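Local coordinates for fructokinase (Silicibacter sp., PDB 3C8U), which probably transfers the terminal phosphate of ATP to fructose or a related sugar, as a P-loop kinase, at residues A6-V11 and A43-A48; T37-L42 and I128-Y133. All coordinates share one frame; numbering follows the deposited sequence.

Contact 1 (A6-V11 and A43-A48)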
loop_
_atom_site.group_PDB
_atom_site.type_symbol
_atom_site.label_atom_id
_atom_site.label_comp_id
_atom_site.label_asym_id
_atom_site.label_seq_id
_atom_site.Cartn_x
_atom_site.Cartn_y
_atom_site.Cartn_z
ATOM N N ALA A 6 -5.063 -15.847 -12.603
ATOM C CA ALA A 6 -5.498 -14.950 -13.674
ATOM C C ALA A 6 -4.964 -13.542 -13.419
ATOM O O ALA A 6 -4.646 -12.807 -14.355
ATOM C CB ALA A 6 -7.033 -14.959 -13.844
ATOM N N LEU A 7 -4.834 -13.199 -12.137
ATOM C CA LEU A 7 -4.265 -11.901 -11.730
ATOM C C LEU A 7 -2.798 -11.856 -12.142
ATOM O O LEU A 7 -2.326 -10.897 -12.733
ATOM C CB LEU A 7 -4.411 -11.648 -10.209
ATOM C CG LEU A 7 -3.929 -10.306 -9.607
ATOM C CD1 LEU A 7 -4.626 -9.117 -10.299
ATOM C CD2 LEU A 7 -4.147 -10.226 -8.107
ATOM N N CYS A 8 -2.088 -12.930 -11.825
ATOM C CA CYS A 8 -0.670 -13.011 -12.122
ATOM C C CYS A 8 -0.472 -12.854 -13.625
ATOM O O CYS A 8 0.330 -12.058 -14.093
ATOM C CB CYS A 8 -0.103 -14.338 -11.609
ATOM S SG CYS A 8 1.543 -14.685 -12.189
ATOM N N GLN A 9 -1.293 -13.573 -14.375
ATOM C CA GLN A 9 -1.186 -13.604 -15.839
ATOM C C GLN A 9 -1.534 -12.237 -16.422
ATOM O O GLN A 9 -0.844 -11.746 -17.309
ATOM C CB GLN A 9 -2.066 -14.705 -16.450
ATOM C CG GLN A 9 -2.147 -14.664 -17.973
ATOM C CD GLN A 9 -0.820 -14.951 -18.705
ATOM O OE1 GLN A 9 0.105 -15.496 -18.138
ATOM N NE2 GLN A 9 -0.745 -14.566 -19.973
ATOM N N GLY A 10 -2.534 -11.595 -15.826
ATOM C CA GLY A 10 -2.968 -10.270 -16.271
ATOM C C GLY A 10 -1.910 -9.204 -16.076
ATOM O O GLY A 10 -1.685 -8.331 -16.918
ATOM N N VAL A 11 -1.195 -9.313 -14.962
ATOM C CA VAL A 11 -0.073 -8.413 -14.690
ATOM C C VAL A 11 1.018 -8.654 -15.709
ATOM O O VAL A 11 1.521 -7.716 -16.353
ATOM C CB VAL A 11 0.476 -8.580 -13.237
ATOM C CG1 VAL A 11 1.811 -7.821 -13.061
ATOM C CG2 VAL A 11 -0.589 -8.104 -12.253
ATOM N N ALA A 43 3.348 -11.705 -5.624
ATOM C CA ALA A 43 4.805 -11.624 -5.792
ATOM C C ALA A 43 5.393 -13.004 -6.074
ATOM O O ALA A 43 6.275 -13.182 -6.931
ATOM C CB ALA A 43 5.513 -10.941 -4.519
ATOM N N ALA A 44 4.876 -13.995 -5.367
ATOM C CA ALA A 44 5.406 -15.360 -5.458
ATOM C C ALA A 44 5.021 -15.976 -6.820
ATOM O O ALA A 44 5.786 -16.689 -7.438
ATOM C CB ALA A 44 4.880 -16.224 -4.287
ATOM N N ALA A 45 3.822 -15.641 -7.269
ATOM C CA ALA A 45 3.272 -16.171 -8.521
ATOM C C ALA A 45 4.077 -15.627 -9.689
ATOM O O ALA A 45 4.449 -16.360 -10.603
ATOM C CB ALA A 45 1.782 -15.825 -8.658
ATOM N N LEU A 46 4.421 -14.347 -9.598
ATOM C CA LEU A 46 5.180 -13.674 -10.684
ATOM C C LEU A 46 6.621 -14.216 -10.728
ATOM O O LEU A 46 7.184 -14.534 -11.796
ATOM C CB LEU A 46 5.170 -12.156 -10.502
ATOM C CG LEU A 46 3.838 -11.417 -10.797
ATOM C CD1 LEU A 46 3.843 -10.039 -10.135
ATOM C CD2 LEU A 46 3.567 -11.293 -12.305
ATOM N N SER A 47 7.201 -14.349 -9.544
ATOM C CA SER A 47 8.544 -14.886 -9.431
ATOM C C SER A 47 8.603 -16.271 -10.109
ATOM O O SER A 47 9.565 -16.597 -10.825
ATOM C CB SER A 47 8.996 -14.960 -7.960
ATOM O OG SER A 47 8.972 -13.671 -7.329
ATOM N N ALA A 48 7.546 -17.041 -9.940
ATOM C CA ALA A 48 7.498 -18.431 -10.443
ATOM C C ALA A 48 7.401 -18.449 -11.971
ATOM O O ALA A 48 7.660 -19.472 -12.624
ATOM C CB ALA A 48 6.322 -19.229 -9.812
#

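Contact 2 (T37-L42 and I128-Y133)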
loop_
_atom_site.group_PDB
_atom_site.type_symbol
_atom_site.label_atom_id
_atom_site.label_comp_id
_atom_site.label_asym_id
_atom_site.label_seq_id
_atom_site.Cartn_x
_atom_site.Cartn_y
_atom_site.Cartn_z
ATOM N N THR A 37 -2.162 -9.787 2.199
ATOM C CA THR A 37 -2.496 -11.207 1.981
ATOM C C THR A 37 -2.715 -11.545 0.499
ATOM O O THR A 37 -2.745 -12.721 0.109
ATOM C CB THR A 37 -3.756 -11.655 2.759
ATOM O OG1 THR A 37 -4.903 -10.986 2.234
ATOM C CG2 THR A 37 -3.619 -11.375 4.234
ATOM N N LEU A 38 -2.817 -10.499 -0.305
ATOM C CA LEU A 38 -2.887 -10.604 -1.783
ATOM C C LEU A 38 -1.528 -10.291 -2.452
ATOM O O LEU A 38 -1.060 -11.013 -3.336
ATOM C CB LEU A 38 -3.994 -9.693 -2.334
ATOM C CG LEU A 38 -4.176 -9.719 -3.848
ATOM C CD1 LEU A 38 -4.595 -11.132 -4.313
ATOM C CD2 LEU A 38 -5.170 -8.670 -4.303
ATOM N N SER A 39 -0.855 -9.247 -1.985
ATOM C CA SER A 39 0.379 -8.797 -2.661
ATOM C C SER A 39 1.473 -9.855 -2.634
ATOM O O SER A 39 2.176 -10.109 -3.625
ATOM C CB SER A 39 0.893 -7.507 -2.025
ATOM O OG SER A 39 1.151 -7.678 -0.648
ATOM N N ASN A 40 1.617 -10.477 -1.466
ATOM C CA ASN A 40 2.667 -11.480 -1.260
ATOM C C ASN A 40 2.510 -12.738 -2.146
ATOM O O ASN A 40 3.476 -13.152 -2.809
ATOM C CB ASN A 40 2.839 -11.794 0.222
ATOM C CG ASN A 40 3.569 -10.684 0.917
ATOM O OD1 ASN A 40 4.767 -10.576 0.772
ATOM N ND2 ASN A 40 2.838 -9.793 1.595
ATOM N N PRO A 41 1.297 -13.327 -2.193
ATOM C CA PRO A 41 1.125 -14.444 -3.099
ATOM C C PRO A 41 1.269 -14.057 -4.568
ATOM O O PRO A 41 1.745 -14.848 -5.364
ATOM C CB PRO A 41 -0.310 -14.903 -2.811
ATOM C CG PRO A 41 -0.516 -14.544 -1.375
ATOM C CD PRO A 41 0.127 -13.179 -1.310
ATOM N N LEU A 42 0.902 -12.818 -4.880
ATOM C CA LEU A 42 1.068 -12.296 -6.245
ATOM C C LEU A 42 2.544 -12.185 -6.589
ATOM O O LEU A 42 2.944 -12.537 -7.688
ATOM C CB LEU A 42 0.365 -10.942 -6.440
ATOM C CG LEU A 42 0.613 -10.299 -7.825
ATOM C CD1 LEU A 42 0.005 -11.135 -8.965
ATOM C CD2 LEU A 42 0.123 -8.849 -7.892
ATOM N N ILE A 128 6.163 -4.666 -6.235
ATOM C CA ILE A 128 4.746 -4.528 -5.987
ATOM C C ILE A 128 4.660 -3.596 -4.798
ATOM O O ILE A 128 5.016 -3.966 -3.683
ATOM C CB ILE A 128 4.039 -5.834 -5.661
ATOM C CG1 ILE A 128 4.177 -6.821 -6.822
ATOM C CG2 ILE A 128 2.556 -5.564 -5.286
ATOM C CD1 ILE A 128 3.702 -8.161 -6.450
ATOM N N ILE A 129 4.214 -2.381 -5.087
ATOM C CA ILE A 129 4.129 -1.310 -4.093
ATOM C C ILE A 129 2.712 -1.390 -3.566
ATOM O O ILE A 129 1.766 -1.371 -4.338
ATOM C CB ILE A 129 4.359 0.088 -4.713
ATOM C CG1 ILE A 129 5.642 0.152 -5.550
ATOM C CG2 ILE A 129 4.315 1.211 -3.618
ATOM C CD1 ILE A 129 6.841 -0.330 -4.861
ATOM N N GLU A 130 2.579 -1.542 -2.251
ATOM C CA GLU A 130 1.285 -1.697 -1.630
ATOM C C GLU A 130 1.023 -0.581 -0.640
ATOM O O GLU A 130 1.871 -0.197 0.145
ATOM C CB GLU A 130 1.089 -3.107 -1.019
ATOM C CG GLU A 130 1.780 -3.345 0.273
ATOM C CD GLU A 130 1.422 -4.659 0.930
ATOM O OE1 GLU A 130 0.642 -5.437 0.354
ATOM O OE2 GLU A 130 1.977 -4.929 2.017
ATOM N N GLY A 131 -0.175 -0.031 -0.741
ATOM C CA GLY A 131 -0.622 1.041 0.187
ATOM C C GLY A 131 -2.067 1.445 0.024
ATOM O O GLY A 131 -2.768 0.970 -0.840
ATOM N N ASN A 132 -2.491 2.399 0.830
ATOM C CA ASN A 132 -3.869 2.864 0.788
ATOM C C ASN A 132 -4.115 3.966 -0.240
ATOM O O ASN A 132 -5.241 4.178 -0.655
ATOM C CB ASN A 132 -4.295 3.314 2.191
ATOM C CG ASN A 132 -4.268 2.172 3.189
ATOM O OD1 ASN A 132 -4.655 1.037 2.857
ATOM N ND2 ASN A 132 -3.821 2.446 4.387
ATOM N N TYR A 133 -3.049 4.686 -0.609
ATOM C CA TYR A 133 -3.172 5.925 -1.403
ATOM C C TYR A 133 -2.463 5.904 -2.745
ATOM O O TYR A 133 -1.908 6.919 -3.157
ATOM C CB TYR A 133 -2.690 7.138 -0.580
ATOM C CG TYR A 133 -3.386 7.206 0.763
ATOM C CD1 TYR A 133 -4.764 7.393 0.840
ATOM C CD2 TYR A 133 -2.684 7.047 1.945
ATOM C CE1 TYR A 133 -5.414 7.425 2.065
ATOM C CE2 TYR A 133 -3.330 7.077 3.171
ATOM C CZ TYR A 133 -4.689 7.267 3.224
ATOM O OH TYR A 133 -5.329 7.295 4.451
HETATM O O HOH W 1 3.752 -7.018 2.585
#

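Contact 1 (A6-V11 and A43-A48)
Cys8 and Ala45 meet where two helices cross, the thiol lying against the methyl with SG 3.7 Å from Ala45 CB. The SG atom also lies 3.7 Å from the carbonyl carbon of Ala45, so sulfur rests on both the side chain and the backbone of this residue. Cys8 holds SG on the far side of its CB from the backbone N (chi1 169°), which extends the thiol across the gap. The rest of the apolar contact belongs to Leu46. Its CD2 methyl sits 4.0 Å from Cys8 SG and equally far from Val11 CG1, and the side chains of Val11 and Leu46 cross at about a right angle. The same methyl rests on Cys8 O at 3.8 Å. Within 43-48, Ala43 O accepts hydrogen bonds from both N and OG of Ser47, from opposite faces of its plane, and Ser47 OG bonds also to Ala53 N. The axes pass 9.4 Å apart at a crossing angle of -60°, with small Cys8 and Ala45 at the crossing, their CB atoms 3.8 Å apart. Leu46 also touches Ile128, and Val11 touches Leu203, so both helices reach the parallel sheet. No hydrogen bond joins the two segments; the join of helix 4-14 to helix 36-48 here rests on apolar packing.

Contact 2 (T37-L42 and I128-Y133)
Ser39 OG donates a hydrogen bond to Glu130 OE1, the one direct polar link between helix 37-42 and strand 128-131; at 2.5 Å it is short, and its exact length should not be pressed. The hydroxyl comes from above the carboxylate plane, 46° out of it. Beside this pair, the CD1 methyl of Ile128 lies 3.8 Å from Ser39 O and 3.9 Å from Leu42 CD2, and Ile128 CG2 packs on Ser39 CB at 4.1 Å. Glu130 sets CG between its backbone N and carbonyl carbon (chi1 77°) and then runs extended, carrying the carboxylate from the strand to the helix. In the next shell a water takes a hydrogen bond from Asn40 ND2 at 3.1 Å and gives one to Glu130 OE2 at 2.8 Å, while Ser36 OG bonds to the same OE2. Both carboxylate oxygens are thus engaged, which fixes the rotation of the group. Further out, Glu130 touches Lys35, and Asn132 OD1 bonds to Lys35 NZ; both Lys35 and Ser36 belong to what appears to be a Walker A P-loop. The strand runs nearly antiparallel to the helix, at 175° between their directions. A buried carboxylate gripped by hydroxyls and a water is consistent with a P-loop whose Ser36 is held by Glu130 of the strand and whose Lys35 is met by Asn132 just beyond it.

In the fold
From the N terminus, helix 4-14 leads into strand 23-28, whose following loop, apparently the P-loop, opens helix 36-48. Contact 1 closes this first loop by laying the second helix against the first. Contact 2 closes a longer one, of 85 residues, bringing strand 126-131 back under helix 36-48 beside strand 23-28 in the parallel sheet. The two contacts cross along the chain, since 37-42 lies between the segments of contact 1, and they share helix 36-48. They touch through Leu7 on Leu38 and Leu42, and through Ile128 CD1 on Ala43. The two helices thus pack together and both touch the sheet, helix 36-48 over strands 126-131 and 53-57, helix 4-14 at strand 203-205.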